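Side-chain contact in flavocytochrome C3 fumarate reductase (Shewanella frigidimarina, PDB 1QO8), which catalyses the essentially unidirectional reduction of fumarate to succinate in vitro, using one FAD and four covalently attached haems c per subunit: residues A[150-155]-A[337-342]. Residues are numbered along the deposited sequence; the frame is centred on the assembly and turned at random.
Sequences VDKAPF and TGDGVL. With FAD (flavin-adenine dinucleotide), chain G.
Lys152 NZ and Asp339 OD2 meet beside the N6A/N7A edge of the FAD adenine, from backbones whose CA atoms come no nearer than 10.4 Å. Segment 150-155 takes in the last residue of strand 147-150 and the loop after it; segment 337-342 enters helix 339-346, with Gly338 at the N-cap, where a positive phi favours glycine. The long lysine spans most of the gap, its extended chain lying over one face of the adenine with CE 3.3 Å from FAD N7A. Beyond the ring, NZ forms a salt bridge with Asp339 OD2 (3.1 Å), 46° out of the carboxylate plane, and a weak hydrogen bond to Thr337 OG1. Threonine suits its place because one hydroxyl accepts from Lys152 and donates to Asp339 OD1. Aspartate's two oxygens divide the work: OD1 also pairs with Arg272 of strand 271-278, while OD2 accepts from FAD N6A (2.9 Å) in a bent bond of 134°, consistent with recognition of the amino group. At the ribose, Asp151, with CG anti to its own N (chi1 -171°), accepts from FAD O3B at OD2 (2.6 Å) and from FAD O2B at OD1. An Asx turn, Ala153 N to Asp151 OD1, and Ala129 N on OD2 hold this carboxylate, placed just after strand 147-150 as in many Rossmann-type dinucleotide sites. Lys152 and Arg272 probably keep Asp339 deprotonated, so that OD2 remains an acceptor for N6A.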
loop_
_atom_site.group_PDB
_atom_site.type_symbol
_atom_site.label_atom_id
_atom_site.label_comp_id
_atom_site.label_asym_id
_atom_site.label_seq_id
_atom_site.Cartn_x
_atom_site.Cartn_y
_atom_site.Cartn_z
ATOM N N VAL A 150 21.023 15.556 -8.754
ATOM C CA VAL A 150 21.839 14.580 -8.040
ATOM C C VAL A 150 21.472 13.135 -8.405
ATOM O O VAL A 150 20.299 12.835 -8.670
ATOM C CB VAL A 150 21.734 14.698 -6.506
ATOM C CG1 VAL A 150 22.174 16.087 -5.987
ATOM C CG2 VAL A 150 20.297 14.520 -6.004
ATOM N N ASP A 151 22.469 12.198 -8.363
ATOM C CA ASP A 151 22.034 10.815 -8.607
ATOM C C ASP A 151 22.823 9.954 -7.658
ATOM O O ASP A 151 24.015 10.197 -7.581
ATOM C CB ASP A 151 22.278 10.371 -10.074
ATOM C CG ASP A 151 21.605 9.023 -10.347
ATOM O OD1 ASP A 151 22.059 7.995 -9.861
ATOM O OD2 ASP A 151 20.588 9.073 -11.099
ATOM N N LYS A 152 22.245 8.912 -7.036
ATOM C CA LYS A 152 23.043 8.128 -6.087
ATOM C C LYS A 152 23.976 7.134 -6.762
ATOM O O LYS A 152 24.730 6.474 -6.016
ATOM C CB LYS A 152 22.109 7.378 -5.121
ATOM C CG LYS A 152 21.287 6.282 -5.926
ATOM C CD LYS A 152 20.367 5.528 -4.954
ATOM C CE LYS A 152 19.280 4.658 -5.780
ATOM N NZ LYS A 152 18.812 3.664 -4.713
ATOM N N ALA A 153 23.764 6.903 -8.054
ATOM C CA ALA A 153 24.521 5.820 -8.706
ATOM C C ALA A 153 25.870 6.361 -9.244
ATOM O O ALA A 153 26.035 7.584 -9.387
ATOM C CB ALA A 153 23.690 5.322 -9.907
ATOM N N PRO A 154 26.715 5.454 -9.678
ATOM C CA PRO A 154 28.022 5.702 -10.249
ATOM C C PRO A 154 28.015 6.535 -11.542
ATOM O O PRO A 154 28.904 7.216 -11.995
ATOM C CB PRO A 154 28.565 4.314 -10.545
ATOM C CG PRO A 154 27.709 3.323 -9.850
ATOM C CD PRO A 154 26.574 4.026 -9.181
ATOM N N PHE A 155 26.888 6.441 -12.263
ATOM C CA PHE A 155 26.781 7.027 -13.580
ATOM C C PHE A 155 25.292 7.296 -13.604
ATOM O O PHE A 155 24.458 6.695 -12.984
ATOM C CB PHE A 155 27.121 6.270 -14.836
ATOM C CG PHE A 155 26.796 4.812 -14.833
ATOM C CD1 PHE A 155 27.663 3.912 -14.234
ATOM C CD2 PHE A 155 25.606 4.358 -15.368
ATOM C CE1 PHE A 155 27.441 2.563 -14.217
ATOM C CE2 PHE A 155 25.343 2.976 -15.350
ATOM C CZ PHE A 155 26.260 2.107 -14.806
ATOM N N THR A 337 15.046 1.375 -6.119
ATOM C CA THR A 337 14.802 0.913 -4.788
ATOM C C THR A 337 13.706 1.690 -4.053
ATOM O O THR A 337 13.606 1.453 -2.834
ATOM C CB THR A 337 16.034 0.691 -3.930
ATOM O OG1 THR A 337 16.710 1.931 -3.704
ATOM C CG2 THR A 337 16.933 -0.410 -4.616
ATOM N N GLY A 338 12.942 2.483 -4.792
ATOM C CA GLY A 338 11.704 3.051 -4.218
ATOM C C GLY A 338 12.008 4.244 -3.259
ATOM O O GLY A 338 11.078 4.666 -2.546
ATOM N N ASP A 339 13.228 4.831 -3.330
ATOM C CA ASP A 339 13.613 5.782 -2.296
ATOM C C ASP A 339 12.647 6.956 -2.307
ATOM O O ASP A 339 12.346 7.590 -1.276
ATOM C CB ASP A 339 15.028 6.329 -2.559
ATOM C CG ASP A 339 16.144 5.370 -2.385
ATOM O OD1 ASP A 339 15.961 4.288 -1.785
ATOM O OD2 ASP A 339 17.302 5.653 -2.797
ATOM N N GLY A 340 12.335 7.414 -3.499
ATOM C CA GLY A 340 11.499 8.594 -3.723
ATOM C C GLY A 340 10.115 8.457 -3.107
ATOM O O GLY A 340 9.601 9.346 -2.389
ATOM N N VAL A 341 9.493 7.290 -3.294
ATOM C CA VAL A 341 8.313 6.884 -2.574
ATOM C C VAL A 341 8.515 6.789 -1.069
ATOM O O VAL A 341 7.581 7.212 -0.368
ATOM C CB VAL A 341 7.778 5.497 -3.088
ATOM C CG1 VAL A 341 6.881 4.803 -2.076
ATOM C CG2 VAL A 341 7.021 5.682 -4.442
ATOM N N LEU A 342 9.564 6.146 -0.532
ATOM C CA LEU A 342 9.754 6.090 0.888
ATOM C C LEU A 342 9.913 7.475 1.528
ATOM O O LEU A 342 9.269 7.708 2.546
ATOM C CB LEU A 342 10.966 5.253 1.285
ATOM C CG LEU A 342 10.813 3.779 0.808
ATOM C CD1 LEU A 342 12.167 3.122 1.032
ATOM C CD2 LEU A 342 9.598 3.146 1.503
HETATM P PA FAD G . 14.892 5.938 -13.851
HETATM O O1A FAD G . 15.340 5.996 -15.279
HETATM O O2A FAD G . 15.014 4.799 -13.128
HETATM O O5B FAD G . 16.007 6.792 -13.145
HETATM C C5B FAD G . 15.927 7.209 -11.721
HETATM C C4B FAD G . 17.348 7.850 -11.317
HETATM O O4B FAD G . 17.150 8.235 -9.870
HETATM C C3B FAD G . 18.463 6.756 -11.240
HETATM O O3B FAD G . 19.562 6.868 -12.027
HETATM C C2B FAD G . 18.602 6.423 -9.709
HETATM O O2B FAD G . 19.928 6.021 -9.287
HETATM C C1B FAD G . 18.365 7.777 -9.153
HETATM N N9A FAD G . 17.910 7.757 -7.756
HETATM C C8A FAD G . 17.075 6.859 -7.140
HETATM N N7A FAD G . 16.978 7.074 -5.856
HETATM C C5A FAD G . 17.786 8.175 -5.594
HETATM C C6A FAD G . 18.177 8.854 -4.361
HETATM N N6A FAD G . 17.736 8.530 -3.177
HETATM N N1A FAD G . 18.991 9.923 -4.546
HETATM C C2A FAD G . 19.551 10.255 -5.759
HETATM N N3A FAD G . 19.259 9.667 -6.941
HETATM C C4A FAD G . 18.399 8.628 -6.769
HETATM N N1 FAD G . 9.069 1.892 -20.907
HETATM C C2 FAD G . 8.673 2.382 -22.051
HETATM O O2 FAD G . 7.798 3.160 -22.248
HETATM N N3 FAD G . 9.284 2.021 -23.290
HETATM C C4 FAD G . 10.341 1.122 -23.193
HETATM O O4 FAD G . 10.872 0.735 -24.196
HETATM C C4X FAD G . 10.719 0.544 -21.906
HETATM N N5 FAD G . 11.698 -0.372 -21.839
HETATM C C5X FAD G . 12.115 -0.858 -20.646
HETATM C C6 FAD G . 13.153 -1.800 -20.647
HETATM C C7 FAD G . 13.605 -2.306 -19.453
HETATM C C7M FAD G . 14.709 -3.311 -19.367
HETATM C C8 FAD G . 13.018 -1.814 -18.231
HETATM C C8M FAD G . 13.551 -2.304 -16.920
HETATM C C9 FAD G . 12.024 -0.869 -18.227
HETATM C C9A FAD G . 11.543 -0.362 -19.411
HETATM N N10 FAD G . 10.505 0.582 -19.535
HETATM C C10 FAD G . 10.081 1.039 -20.723
HETATM C "C1'" FAD G . 10.115 1.411 -18.350
HETATM C "C2'" FAD G . 10.774 2.827 -18.455
HETATM O "O2'" FAD G . 12.109 2.482 -18.958
HETATM C "C3'" FAD G . 11.023 3.272 -16.993
HETATM O "O3'" FAD G . 9.788 3.347 -16.269
HETATM C "C4'" FAD G . 11.343 4.804 -17.045
HETATM O "O4'" FAD G . 12.630 4.861 -17.732
HETATM C "C5'" FAD G . 11.588 5.239 -15.555
HETATM O "O5'" FAD G . 12.293 6.625 -15.711
HETATM P P FAD G . 12.606 7.525 -14.501
HETATM O O1P FAD G . 13.231 8.762 -15.107
HETATM O O2P FAD G . 11.396 7.590 -13.813
HETATM O O3P FAD G . 13.472 6.698 -13.685
#